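Local atomic coordinates of glycerol kinase, putative (Plasmodium falciparum, PDB entry 2W40), a protein that probably catalyses the ATP-dependent phosphorylation of glycerol to sn-glycerol 3-phosphate, as a member of the FGGY kinase family. Residues Thr132-Tyr137 with Cys205-Ile210; Thr182-Ala187 with Cys294-Asp299; Leu192-Ile195 with Trp200-Lys203; Asn196-Asp201 with Pro303-Glu308. All blocks are in the same frame, centred on the assembly; numbering follows the deposited sequence.

Interaction 1: residues Thr132-Tyr137 with Cys205-Ile210; sequences TYFNTY and CKIFNI. With EDO (1,2-ethanediol), chain B.
An aromatic cluster in the N-terminal FGGY region joins Phe134, in the loop between helices 123-130 and 140-149, to Ile207 and Phe208 at the C-terminal end of helix 202-207. The rings form an offset edge-to-face pair, with the edge of Phe208 directed at the face of Phe134. The evidence is a centroid separation of 5.8 Å and an interplanar angle of 76°; the nearest atoms are Phe134 CE1 and Phe208 CZ, 3.8 Å apart. Phe134 CG is anti to its carbonyl carbon (chi1 -69°), which swings the ring toward helix 202-207 although CB does not point there. Ile207 joins the two rings: its CG2 lies 4.3 Å from Phe134 CZ and sits over the centre of the Phe208 ring, 3.9 Å above the plane. Phe141 makes edge-to-face contacts with both phenylalanines, and Ile126 and Phe117 bring in helices 123-130 and 111-118.

The helix stops in a Schellman motif, with Asn209 at positive phi as the C-prime residue; Ile210 N reaches Cys205 O at 2.9 Å. Thr132 OG1 donates to Tyr133 O (2.9 Å) on an in-plane lone pair. Tyr133 N gives a nearly straight bond (3.0 Å, 163°) to O2 of a 1,2-ethanediol, probably from the crystallisation liquor. The contact itself is wholly apolar and probably rests on dispersion, burial of apolar surface and the electrostatics of the edge-to-face rings.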
loop_
_atom_site.group_PDB
_atom_site.type_symbol
_atom_site.label_atom_id
_atom_site.label_comp_id
_atom_site.label_asym_id
_atom_site.label_seq_id
_atom_site.Cartn_x
_atom_site.Cartn_y
_atom_site.Cartn_z
ATOM N N THR C 132 33.848 0.569 0.055
ATOM C CA THR C 132 32.536 1.041 -0.325
ATOM C C THR C 132 32.620 2.447 -0.961
ATOM O O THR C 132 33.566 3.157 -0.698
ATOM C CB THR C 132 31.563 1.138 0.955
ATOM O OG1 THR C 132 30.205 1.331 0.527
ATOM C CG2 THR C 132 32.106 2.190 1.991
ATOM N N TYR C 133 31.590 2.726 -1.757
ATOM C CA TYR C 133 31.307 4.144 -2.141
ATOM C C TYR C 133 30.583 4.839 -0.985
ATOM O O TYR C 133 30.154 4.183 -0.040
ATOM C CB TYR C 133 30.440 4.157 -3.359
ATOM C CG TYR C 133 30.965 3.501 -4.617
ATOM C CD1 TYR C 133 32.242 3.616 -4.981
ATOM C CD2 TYR C 133 30.166 2.721 -5.374
ATOM C CE1 TYR C 133 32.723 3.145 -6.179
ATOM C CE2 TYR C 133 30.662 2.113 -6.520
ATOM C CZ TYR C 133 31.976 2.376 -6.923
ATOM O OH TYR C 133 32.500 1.793 -8.106
ATOM N N PHE C 134 30.537 6.179 -1.000
ATOM C CA PHE C 134 29.681 6.916 -0.067
ATOM C C PHE C 134 28.275 6.361 -0.189
ATOM O O PHE C 134 27.749 6.138 -1.292
ATOM C CB PHE C 134 29.638 8.428 -0.439
ATOM C CG PHE C 134 30.942 9.197 -0.214
ATOM C CD1 PHE C 134 31.949 8.771 0.673
ATOM C CD2 PHE C 134 31.187 10.372 -0.901
ATOM C CE1 PHE C 134 33.155 9.514 0.878
ATOM C CE2 PHE C 134 32.415 11.059 -0.686
ATOM C CZ PHE C 134 33.311 10.695 0.226
ATOM N N ASN C 135 27.618 6.272 0.974
ATOM C CA ASN C 135 26.250 5.843 1.056
ATOM C C ASN C 135 25.602 6.356 2.339
ATOM O O ASN C 135 26.278 6.952 3.155
ATOM C CB ASN C 135 26.177 4.310 0.890
ATOM C CG ASN C 135 26.944 3.577 1.967
ATOM O OD1 ASN C 135 26.836 3.963 3.193
ATOM N ND2 ASN C 135 27.652 2.485 1.572
ATOM N N THR C 136 24.316 6.104 2.484
ATOM C CA THR C 136 23.575 6.542 3.661
ATOM C C THR C 136 23.652 5.563 4.817
ATOM O O THR C 136 23.067 5.829 5.904
ATOM C CB THR C 136 22.086 6.809 3.379
ATOM O OG1 THR C 136 21.537 5.576 2.961
ATOM C CG2 THR C 136 21.896 7.850 2.235
ATOM N N TYR C 137 24.337 4.449 4.559
ATOM C CA TYR C 137 24.245 3.168 5.332
ATOM C C TYR C 137 25.369 3.121 6.419
ATOM O O TYR C 137 25.087 2.813 7.611
ATOM C CB TYR C 137 24.411 2.050 4.298
ATOM C CG TYR C 137 24.496 0.628 4.810
ATOM C CD1 TYR C 137 23.813 0.210 5.973
ATOM C CD2 TYR C 137 25.133 -0.292 4.064
ATOM C CE1 TYR C 137 23.890 -1.183 6.377
ATOM C CE2 TYR C 137 25.241 -1.604 4.479
ATOM C CZ TYR C 137 24.576 -2.055 5.598
ATOM O OH TYR C 137 24.698 -3.401 5.941
ATOM N N CYS C 205 38.916 10.550 7.897
ATOM C CA CYS C 205 38.517 11.341 9.075
ATOM C C CYS C 205 38.380 12.815 8.744
ATOM O O CYS C 205 37.467 13.470 9.175
ATOM C CB CYS C 205 39.467 11.081 10.235
ATOM S SG CYS C 205 39.192 9.388 10.983
ATOM N N LYS C 206 39.304 13.309 7.928
ATOM C CA LYS C 206 39.275 14.729 7.487
ATOM C C LYS C 206 38.055 15.032 6.674
ATOM O O LYS C 206 37.351 16.038 6.923
ATOM C CB LYS C 206 40.580 15.119 6.734
ATOM C CG LYS C 206 40.605 16.537 6.249
ATOM C CD LYS C 206 41.868 16.864 5.383
ATOM C CE LYS C 206 41.993 18.394 5.002
ATOM N NZ LYS C 206 41.798 19.268 6.227
ATOM N N ILE C 207 37.687 14.119 5.778
ATOM C CA ILE C 207 36.507 14.316 4.981
ATOM C C ILE C 207 35.306 14.470 5.888
ATOM O O ILE C 207 34.493 15.377 5.678
ATOM C CB ILE C 207 36.281 13.083 3.993
ATOM C CG1 ILE C 207 37.364 13.023 2.899
ATOM C CG2 ILE C 207 34.871 13.110 3.385
ATOM C CD1 ILE C 207 37.311 11.666 2.027
ATOM N N PHE C 208 35.239 13.628 6.937
ATOM C CA PHE C 208 34.070 13.595 7.755
ATOM C C PHE C 208 34.102 14.526 8.964
ATOM O O PHE C 208 33.273 14.418 9.870
ATOM C CB PHE C 208 33.735 12.158 8.080
ATOM C CG PHE C 208 33.213 11.407 6.868
ATOM C CD1 PHE C 208 31.980 11.722 6.315
ATOM C CD2 PHE C 208 34.000 10.413 6.238
ATOM C CE1 PHE C 208 31.525 11.086 5.143
ATOM C CE2 PHE C 208 33.543 9.765 5.095
ATOM C CZ PHE C 208 32.326 10.086 4.551
ATOM N N ASN C 209 35.092 15.401 8.995
ATOM C CA ASN C 209 35.284 16.461 10.051
ATOM C C ASN C 209 35.591 15.927 11.427
ATOM O O ASN C 209 35.321 16.577 12.514
ATOM C CB ASN C 209 33.990 17.302 10.180
ATOM C CG ASN C 209 33.626 18.135 8.977
ATOM O OD1 ASN C 209 33.967 17.890 7.795
ATOM N ND2 ASN C 209 32.844 19.136 9.271
ATOM N N ILE C 210 36.208 14.749 11.441
ATOM C CA ILE C 210 36.674 14.147 12.674
ATOM C C ILE C 210 38.074 14.668 12.880
ATOM O O ILE C 210 39.017 14.071 12.367
ATOM C CB ILE C 210 36.641 12.612 12.652
ATOM C CG1 ILE C 210 35.188 12.145 12.435
ATOM C CG2 ILE C 210 37.307 12.058 13.898
ATOM C CD1 ILE C 210 35.049 10.746 12.028
HETATM C C1 EDO B . 30.738 -0.680 -3.902
HETATM O O1 EDO B . 30.573 -1.585 -5.019
HETATM C C2 EDO B . 29.420 -0.287 -3.289
HETATM O O2 EDO B . 29.612 0.584 -2.257
#

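Interaction 2: residues Thr182-Ala187 with Cys294-Asp299. With EDO (1,2-ethanediol), chain D.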
loop_
_atom_site.group_PDB
_atom_site.type_symbol
_atom_site.label_atom_id
_atom_site.label_comp_id
_atom_site.label_asym_id
_atom_site.label_seq_id
_atom_site.Cartn_x
_atom_site.Cartn_y
_atom_site.Cartn_z
ATOM N N THR C 182 36.909 -1.383 19.541
ATOM C CA THR C 182 36.114 -1.983 18.490
ATOM C C THR C 182 36.897 -3.176 17.931
ATOM O O THR C 182 37.951 -3.529 18.426
ATOM C CB THR C 182 35.721 -0.985 17.330
ATOM O OG1 THR C 182 34.655 -1.559 16.543
ATOM C CG2 THR C 182 36.930 -0.533 16.500
ATOM N N ASP C 183 36.276 -3.807 16.977
ATOM C CA ASP C 183 36.900 -4.930 16.253
ATOM C C ASP C 183 36.953 -4.636 14.779
ATOM O O ASP C 183 36.257 -3.736 14.256
ATOM C CB ASP C 183 36.186 -6.229 16.524
ATOM C CG ASP C 183 34.883 -6.295 15.801
ATOM O OD1 ASP C 183 33.866 -5.831 16.365
ATOM O OD2 ASP C 183 34.864 -6.716 14.624
ATOM N N VAL C 184 37.858 -5.314 14.084
ATOM C CA VAL C 184 38.076 -5.033 12.663
ATOM C C VAL C 184 36.825 -5.137 11.764
ATOM O O VAL C 184 36.684 -4.404 10.772
ATOM C CB VAL C 184 39.129 -6.000 12.068
ATOM C CG1 VAL C 184 40.555 -5.771 12.557
ATOM C CG2 VAL C 184 38.729 -7.442 12.283
ATOM N N THR C 185 35.885 -6.002 12.079
ATOM C CA THR C 185 34.637 -6.105 11.307
ATOM C C THR C 185 33.716 -4.875 11.466
ATOM O O THR C 185 33.309 -4.285 10.450
ATOM C CB THR C 185 33.867 -7.414 11.513
ATOM O OG1 THR C 185 33.286 -7.469 12.840
ATOM C CG2 THR C 185 34.810 -8.609 11.241
ATOM N N ASN C 186 33.511 -4.430 12.719
ATOM C CA ASN C 186 32.743 -3.237 12.957
ATOM C C ASN C 186 33.440 -1.978 12.436
ATOM O O ASN C 186 32.770 -1.119 11.848
ATOM C CB ASN C 186 32.425 -3.096 14.441
ATOM C CG ASN C 186 31.145 -3.892 14.838
ATOM O OD1 ASN C 186 30.040 -3.546 14.404
ATOM N ND2 ASN C 186 31.295 -4.881 15.678
ATOM N N ALA C 187 34.758 -1.909 12.606
ATOM C CA ALA C 187 35.508 -0.747 12.101
ATOM C C ALA C 187 35.352 -0.627 10.581
ATOM O O ALA C 187 35.380 0.494 10.030
ATOM C CB ALA C 187 36.980 -0.747 12.497
ATOM N N CYS C 294 35.721 -10.242 6.681
ATOM C CA CYS C 294 34.955 -11.347 7.208
ATOM C C CYS C 294 35.286 -11.638 8.686
ATOM O O CYS C 294 34.382 -11.658 9.563
ATOM C CB CYS C 294 35.151 -12.578 6.351
ATOM S SG CYS C 294 33.792 -13.781 6.457
ATOM N N TYR C 295 36.570 -11.819 8.999
ATOM C CA TYR C 295 37.025 -11.996 10.386
ATOM C C TYR C 295 38.548 -11.910 10.382
ATOM O O TYR C 295 39.188 -12.116 9.353
ATOM C CB TYR C 295 36.487 -13.334 10.964
ATOM C CG TYR C 295 36.717 -14.546 10.056
ATOM C CD1 TYR C 295 37.975 -15.151 9.969
ATOM C CD2 TYR C 295 35.737 -14.991 9.201
ATOM C CE1 TYR C 295 38.174 -16.174 9.066
ATOM C CE2 TYR C 295 35.967 -16.049 8.331
ATOM C CZ TYR C 295 37.178 -16.637 8.287
ATOM O OH TYR C 295 37.427 -17.721 7.368
ATOM N N LYS C 296 39.113 -11.689 11.558
ATOM C CA LYS C 296 40.540 -11.770 11.856
ATOM C C LYS C 296 40.547 -12.172 13.293
ATOM O O LYS C 296 40.401 -11.375 14.144
ATOM C CB LYS C 296 41.263 -10.413 11.662
ATOM C CG LYS C 296 42.759 -10.419 11.980
ATOM C CD LYS C 296 43.387 -9.084 11.829
ATOM C CE LYS C 296 44.662 -9.042 12.560
ATOM N NZ LYS C 296 45.500 -7.835 12.333
ATOM N N PHE C 297 40.779 -13.454 13.554
ATOM C CA PHE C 297 40.667 -13.901 14.927
ATOM C C PHE C 297 41.743 -13.267 15.857
ATOM O O PHE C 297 41.410 -12.809 16.953
ATOM C CB PHE C 297 40.743 -15.495 15.012
ATOM C CG PHE C 297 39.495 -16.215 14.605
ATOM C CD1 PHE C 297 38.626 -15.728 13.672
ATOM C CD2 PHE C 297 39.190 -17.444 15.141
ATOM C CE1 PHE C 297 37.517 -16.408 13.249
ATOM C CE2 PHE C 297 38.030 -18.116 14.747
ATOM C CZ PHE C 297 37.214 -17.601 13.765
ATOM N N ASN C 298 43.011 -13.458 15.481
ATOM C CA ASN C 298 44.178 -13.070 16.248
ATOM C C ASN C 298 45.006 -11.995 15.560
ATOM O O ASN C 298 44.975 -11.829 14.333
ATOM C CB ASN C 298 45.073 -14.300 16.501
ATOM C CG ASN C 298 44.357 -15.382 17.317
ATOM O OD1 ASN C 298 43.583 -15.104 18.274
ATOM N ND2 ASN C 298 44.597 -16.629 16.932
ATOM N N ASP C 299 45.728 -11.262 16.401
ATOM C CA ASP C 299 46.511 -10.102 15.931
ATOM C C ASP C 299 47.493 -10.399 14.780
ATOM O O ASP C 299 47.631 -9.599 13.858
ATOM C CB ASP C 299 47.269 -9.498 17.114
ATOM C CG ASP C 299 46.335 -8.882 18.105
ATOM O OD1 ASP C 299 45.380 -8.273 17.572
ATOM O OD2 ASP C 299 46.530 -8.998 19.357
HETATM C C1 EDO D . 43.216 -5.980 14.576
HETATM O O1 EDO D . 43.640 -5.682 13.206
HETATM C C2 EDO D . 44.375 -5.788 15.546
HETATM O O2 EDO D . 45.249 -6.889 15.289
#
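Thr185 and Val184, at the start of helix 184-187, touch Cys294 and Tyr295, which end strand 290-295, and Lys296 just after it, a junction between the N-terminal and C-terminal FGGY regions of this actin-like kinase fold. Thr185 CG2 approaches Cys294 O at 3.5 Å, and Val184 CG2 meets Lys296 CB at 4.0 Å, valine and lysine crossing at about a right angle. Cys294 O is buried here without a polar partner. Its strand is irregular, since Cys294 and Tyr295 both face Lys304 in a classic beta bulge.

The next shell fixes the threonine. OG1 sits between the backbone N and the carbonyl carbon (chi1 70°), turned back to Asp183, the N-cap residue, while CG2 is left to face Cys294. Asp183 OD2 accepts from Asn186 N and more weakly from Thr185 N; Asp183 OD1 takes Asn186 ND2 on its syn lone pair at 2.8 Å, close to the amide plane. Thr185 OG1 is hydrogen-bonded to Gly247 N.

Farther out, the extended Lys296 side chain ends beside a 1,2-ethanediol, probably from the crystallisation liquor: Lys296 NZ donates to both diol oxygens, and diol O2 donates to Asp299 OD1 at 2.7 Å.

Interaction 3: residues Leu192-Ile195 with Trp200-Lys203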
loop_
_atom_site.group_PDB
_atom_site.type_symbol
_atom_site.label_atom_id
_atom_site.label_comp_id
_atom_site.label_asym_id
_atom_site.label_seq_id
_atom_site.Cartn_x
_atom_site.Cartn_y
_atom_site.Cartn_z
ATOM N N LEU C 192 35.525 4.925 7.749
ATOM C CA LEU C 192 36.707 5.576 8.322
ATOM C C LEU C 192 37.978 4.710 8.354
ATOM O O LEU C 192 39.052 5.244 8.687
ATOM C CB LEU C 192 36.465 6.126 9.710
ATOM C CG LEU C 192 35.253 6.995 9.843
ATOM C CD1 LEU C 192 35.089 7.265 11.347
ATOM C CD2 LEU C 192 35.401 8.262 8.986
ATOM N N MET C 193 37.846 3.382 8.110
ATOM C CA MET C 193 38.983 2.507 8.231
ATOM C C MET C 193 39.553 2.226 6.829
ATOM O O MET C 193 38.778 1.993 5.903
ATOM C CB MET C 193 38.541 1.193 8.835
ATOM C CG MET C 193 39.713 0.317 9.254
ATOM S SD MET C 193 39.250 -1.369 9.743
ATOM C CE MET C 193 39.036 -2.165 8.106
ATOM N N ASP C 194 40.870 2.115 6.738
ATOM C CA ASP C 194 41.598 1.649 5.561
ATOM C C ASP C 194 41.395 0.118 5.497
ATOM O O ASP C 194 41.808 -0.606 6.429
ATOM C CB ASP C 194 43.049 1.995 5.663
ATOM C CG ASP C 194 43.824 1.606 4.357
ATOM O OD1 ASP C 194 43.657 0.492 3.825
ATOM O OD2 ASP C 194 44.668 2.446 3.901
ATOM N N ILE C 195 40.659 -0.329 4.485
ATOM C CA ILE C 195 40.291 -1.770 4.375
ATOM C C ILE C 195 41.468 -2.752 4.225
ATOM O O ILE C 195 41.338 -3.927 4.527
ATOM C CB ILE C 195 39.293 -1.942 3.192
ATOM C CG1 ILE C 195 38.518 -3.280 3.218
ATOM C CG2 ILE C 195 39.898 -1.822 1.832
ATOM C CD1 ILE C 195 37.745 -3.506 4.472
ATOM N N TRP C 200 42.431 3.207 11.265
ATOM C CA TRP C 200 41.669 4.446 11.022
ATOM C C TRP C 200 42.462 5.287 10.041
ATOM O O TRP C 200 43.703 5.419 10.189
ATOM C CB TRP C 200 41.453 5.205 12.301
ATOM C CG TRP C 200 40.689 4.486 13.381
ATOM C CD1 TRP C 200 41.137 4.204 14.609
ATOM C CD2 TRP C 200 39.380 3.926 13.285
ATOM N NE1 TRP C 200 40.185 3.543 15.358
ATOM C CE2 TRP C 200 39.073 3.382 14.581
ATOM C CE3 TRP C 200 38.383 3.904 12.285
ATOM C CZ2 TRP C 200 37.848 2.760 14.867
ATOM C CZ3 TRP C 200 37.168 3.278 12.564
ATOM C CH2 TRP C 200 36.893 2.745 13.887
ATOM N N ASP C 201 41.766 5.822 9.055
ATOM C CA ASP C 201 42.407 6.579 7.956
ATOM C C ASP C 201 42.253 8.091 8.178
ATOM O O ASP C 201 41.119 8.631 8.263
ATOM C CB ASP C 201 41.782 6.196 6.657
ATOM C CG ASP C 201 42.533 6.804 5.476
ATOM O OD1 ASP C 201 43.718 6.467 5.262
ATOM O OD2 ASP C 201 41.911 7.707 4.868
ATOM N N GLU C 202 43.397 8.766 8.216
ATOM C CA GLU C 202 43.407 10.208 8.458
ATOM C C GLU C 202 42.632 11.010 7.410
ATOM O O GLU C 202 41.863 11.909 7.740
ATOM C CB GLU C 202 44.857 10.741 8.617
ATOM C CG GLU C 202 44.881 12.179 9.128
ATOM C CD GLU C 202 46.286 12.748 9.313
ATOM O OE1 GLU C 202 47.248 11.941 9.422
ATOM O OE2 GLU C 202 46.370 14.006 9.325
ATOM N N LYS C 203 42.781 10.608 6.142
ATOM C CA LYS C 203 42.112 11.284 5.059
ATOM C C LYS C 203 40.596 11.142 5.159
ATOM O O LYS C 203 39.817 12.089 5.017
ATOM C CB LYS C 203 42.625 10.743 3.715
ATOM C CG LYS C 203 44.055 11.094 3.301
ATOM C CD LYS C 203 44.368 10.793 1.804
ATOM C CE LYS C 203 45.892 10.797 1.615
ATOM N NZ LYS C 203 46.527 9.737 2.505
HETATM O O HOH W 1 45.476 4.539 5.315
#
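Met193 and Trp200 form a single antiparallel bridge of the non-hydrogen-bonded kind, their CA atoms 4.3 Å apart, closing a short hairpin-like loop just before helix 202-207. Two backbone bonds frame it: Asp201 N to Leu192 O, short and straight at 2.8 Å and 166°, and a probable one from Asp194 N to Gln199 O at 2.9 Å. Leu192 O also receives a CA-H...O contact from Trp200 CA at 3.6 Å, and it lies in the indole plane at the ring edge.

The apolar part is a contact of Leu192 CB with Trp200 CE3 at 3.9 Å. Trp200 CG stands anti to its carbonyl carbon (chi1 -60°), and the benzo edge thereby folds back to Leu192 although CB points away. Trp200 NE1 is bonded to Pro217 O, which helps fix the rotation of the ring.

Two acids lie close, Asp194 OD2 and Asp201 OD1 being 4.4 Å apart. Asp201 is the helix N-cap, with OD2 accepting from Met204 N and OD1 in a salt bridge with Lys129, which probably eases the proximity of Asp194. Asp194 OD1 accepts from Asn196 N and Thr197 N. One water donates to Asp194 OD2 at 2.7 Å and to Asp201 OD1 at 2.6 Å.

Interaction 4: residues Asn196-Asp201 with Pro303-Glu308; sequences NTLQWD and PKYALE
The backbones of Asn196-Asp201 and Pro303-Glu308 stay well apart: the nearest CA atoms, those of Leu198 and Pro303, are separated by 9.2 Å, so side chains must bridge the gap. The first segment is an irregular loop in which Leu198 takes a left-handed backbone conformation (phi 67°). The second enters strand 304-311, which pairs with strands 290-295 and 272-279 in the mixed sheet of the C-terminal FGGY region. The contact thus sets a loop of the N-terminal region against the start of strand 304-311, one strand in from the outermost strand 290-295.

Leu198 points toward the strand and uses its two methyl groups separately. CD1 ends against Pro303 CG at 3.9 Å, while CD2 lies 4.0 Å from Tyr305 OH. Ile293, on the neighbouring strand, touches both Leu198 and Tyr305. The tyrosine, whose CG is anti to its carbonyl carbon (chi1 -71°), extends its hydroxyl to the loop, and Tyr305 OH comes within 3.8 Å of Asn196 CA.

The polar link runs through that hydroxyl. Tyr305 OH is hydrogen-bonded to Ile195 O, just before Asn196, and a water lying in the plane of its ring donates to Tyr305 OH at 2.6 Å and to Asn196 O at 2.8 Å. Asn196 ND2 is held separately by Tyr284 OH. Tyr305 OH therefore has two partners, one direct and one through water, and this polar anchor beside a small apolar patch ties successive carbonyls of the loop to a single side chain of the strand.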
loop_
_atom_site.group_PDB
_atom_site.type_symbol
_atom_site.label_atom_id
_atom_site.label_comp_id
_atom_site.label_asym_id
_atom_site.label_seq_id
_atom_site.Cartn_x
_atom_site.Cartn_y
_atom_site.Cartn_z
ATOM N N ASN C 196 42.597 -2.240 3.686
ATOM C CA ASN C 196 43.844 -3.002 3.505
ATOM C C ASN C 196 44.742 -2.963 4.748
ATOM O O ASN C 196 45.274 -3.986 5.159
ATOM C CB ASN C 196 44.602 -2.541 2.276
ATOM C CG ASN C 196 43.951 -2.961 1.036
ATOM O OD1 ASN C 196 43.983 -4.165 0.702
ATOM N ND2 ASN C 196 43.283 -2.040 0.358
ATOM N N THR C 197 44.896 -1.803 5.383
ATOM C CA THR C 197 45.816 -1.690 6.503
ATOM C C THR C 197 45.161 -1.932 7.897
ATOM O O THR C 197 45.876 -2.074 8.917
ATOM C CB THR C 197 46.489 -0.358 6.550
ATOM O OG1 THR C 197 45.504 0.619 6.950
ATOM C CG2 THR C 197 47.113 0.035 5.232
ATOM N N LEU C 198 43.810 -1.891 7.946
ATOM C CA LEU C 198 43.091 -2.127 9.147
ATOM C C LEU C 198 43.304 -1.059 10.194
ATOM O O LEU C 198 43.171 -1.302 11.410
ATOM C CB LEU C 198 43.339 -3.500 9.733
ATOM C CG LEU C 198 43.135 -4.691 8.767
ATOM C CD1 LEU C 198 43.379 -6.046 9.472
ATOM C CD2 LEU C 198 41.885 -4.696 7.991
ATOM N N GLN C 199 43.644 0.147 9.717
ATOM C CA GLN C 199 43.760 1.302 10.608
ATOM C C GLN C 199 42.811 2.430 10.287
ATOM O O GLN C 199 42.390 2.572 9.175
ATOM C CB GLN C 199 45.157 1.869 10.411
ATOM C CG GLN C 199 46.349 0.873 10.595
ATOM C CD GLN C 199 46.528 0.408 11.994
ATOM O OE1 GLN C 199 46.076 1.067 12.956
ATOM N NE2 GLN C 199 47.166 -0.756 12.160
ATOM N N TRP C 200 42.431 3.207 11.265
ATOM C CA TRP C 200 41.669 4.446 11.022
ATOM C C TRP C 200 42.462 5.287 10.041
ATOM O O TRP C 200 43.703 5.419 10.189
ATOM C CB TRP C 200 41.453 5.205 12.301
ATOM C CG TRP C 200 40.689 4.486 13.381
ATOM C CD1 TRP C 200 41.137 4.204 14.609
ATOM C CD2 TRP C 200 39.380 3.926 13.285
ATOM N NE1 TRP C 200 40.185 3.543 15.358
ATOM C CE2 TRP C 200 39.073 3.382 14.581
ATOM C CE3 TRP C 200 38.383 3.904 12.285
ATOM C CZ2 TRP C 200 37.848 2.760 14.867
ATOM C CZ3 TRP C 200 37.168 3.278 12.564
ATOM C CH2 TRP C 200 36.893 2.745 13.887
ATOM N N ASP C 201 41.766 5.822 9.055
ATOM C CA ASP C 201 42.407 6.579 7.956
ATOM C C ASP C 201 42.253 8.091 8.178
ATOM O O ASP C 201 41.119 8.631 8.263
ATOM C CB ASP C 201 41.782 6.196 6.657
ATOM C CG ASP C 201 42.533 6.804 5.476
ATOM O OD1 ASP C 201 43.718 6.467 5.262
ATOM O OD2 ASP C 201 41.911 7.707 4.868
ATOM N N PRO C 303 43.735 -11.074 7.688
ATOM C CA PRO C 303 42.295 -11.168 7.686
ATOM C C PRO C 303 41.733 -11.947 6.528
ATOM O O PRO C 303 42.348 -11.982 5.448
ATOM C CB PRO C 303 41.865 -9.697 7.583
ATOM C CG PRO C 303 42.960 -8.996 7.012
ATOM C CD PRO C 303 44.196 -9.709 7.383
ATOM N N LYS C 304 40.560 -12.537 6.705
ATOM C CA LYS C 304 39.778 -13.060 5.595
ATOM C C LYS C 304 38.761 -11.954 5.261
ATOM O O LYS C 304 38.205 -11.328 6.145
ATOM C CB LYS C 304 39.057 -14.346 5.945
ATOM C CG LYS C 304 40.017 -15.526 6.344
ATOM C CD LYS C 304 41.075 -15.886 5.306
ATOM C CE LYS C 304 42.013 -17.068 5.753
ATOM N NZ LYS C 304 41.460 -18.359 5.329
ATOM N N TYR C 305 38.657 -11.720 3.974
ATOM C CA TYR C 305 37.772 -10.729 3.387
ATOM C C TYR C 305 36.489 -11.341 2.874
ATOM O O TYR C 305 36.362 -12.522 2.731
ATOM C CB TYR C 305 38.524 -9.964 2.291
ATOM C CG TYR C 305 39.540 -9.060 2.837
ATOM C CD1 TYR C 305 39.176 -7.764 3.221
ATOM C CD2 TYR C 305 40.882 -9.445 2.977
ATOM C CE1 TYR C 305 40.140 -6.888 3.715
ATOM C CE2 TYR C 305 41.889 -8.566 3.428
ATOM C CZ TYR C 305 41.530 -7.279 3.811
ATOM O OH TYR C 305 42.414 -6.393 4.360
ATOM N N ALA C 306 35.563 -10.475 2.505
ATOM C CA ALA C 306 34.247 -10.877 2.027
ATOM C C ALA C 306 33.728 -9.819 1.050
ATOM O O ALA C 306 34.184 -8.657 1.024
ATOM C CB ALA C 306 33.252 -11.118 3.112
ATOM N N LEU C 307 32.790 -10.240 0.243
ATOM C CA LEU C 307 31.886 -9.380 -0.593
ATOM C C LEU C 307 30.546 -9.499 0.038
ATOM O O LEU C 307 30.150 -10.584 0.450
ATOM C CB LEU C 307 31.884 -9.776 -2.061
ATOM C CG LEU C 307 32.957 -9.221 -2.899
ATOM C CD1 LEU C 307 32.880 -9.776 -4.391
ATOM C CD2 LEU C 307 33.025 -7.683 -2.964
ATOM N N GLU C 308 29.850 -8.399 0.174
ATOM C CA GLU C 308 28.559 -8.402 0.863
ATOM C C GLU C 308 27.500 -7.651 0.062
ATOM O O GLU C 308 27.724 -6.547 -0.470
ATOM C CB GLU C 308 28.615 -7.693 2.236
ATOM C CG GLU C 308 27.229 -7.494 2.930
ATOM C CD GLU C 308 27.255 -6.942 4.355
ATOM O OE1 GLU C 308 28.258 -7.198 5.084
ATOM O OE2 GLU C 308 26.268 -6.283 4.716
HETATM O O HOH W 2 45.046 -6.633 4.419
#

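Overall arrangement
From the N terminus, Thr132-Tyr137 opens a loop of 67 intervening residues that interaction 1 closes at Cys205-Ile210. Interaction 3, whose segments have four residues between them, is nested inside it and also inside the longer loop that interaction 2 closes from Thr182-Ala187 to Cys294-Asp299. Interaction 4 starts on the turn within interaction 3, shares Trp200 and Asp201 with it, and closes at Pro303-Glu308. Interactions 1, 2 and 4 cross one another along the chain. Interactions 1 and 3 lie within the N-terminal FGGY region and meet on helix 202-207; interactions 2 and 4, their centres about 8 Å apart, join it to neighbouring strands 290-295 and 304-311 of the C-terminal region.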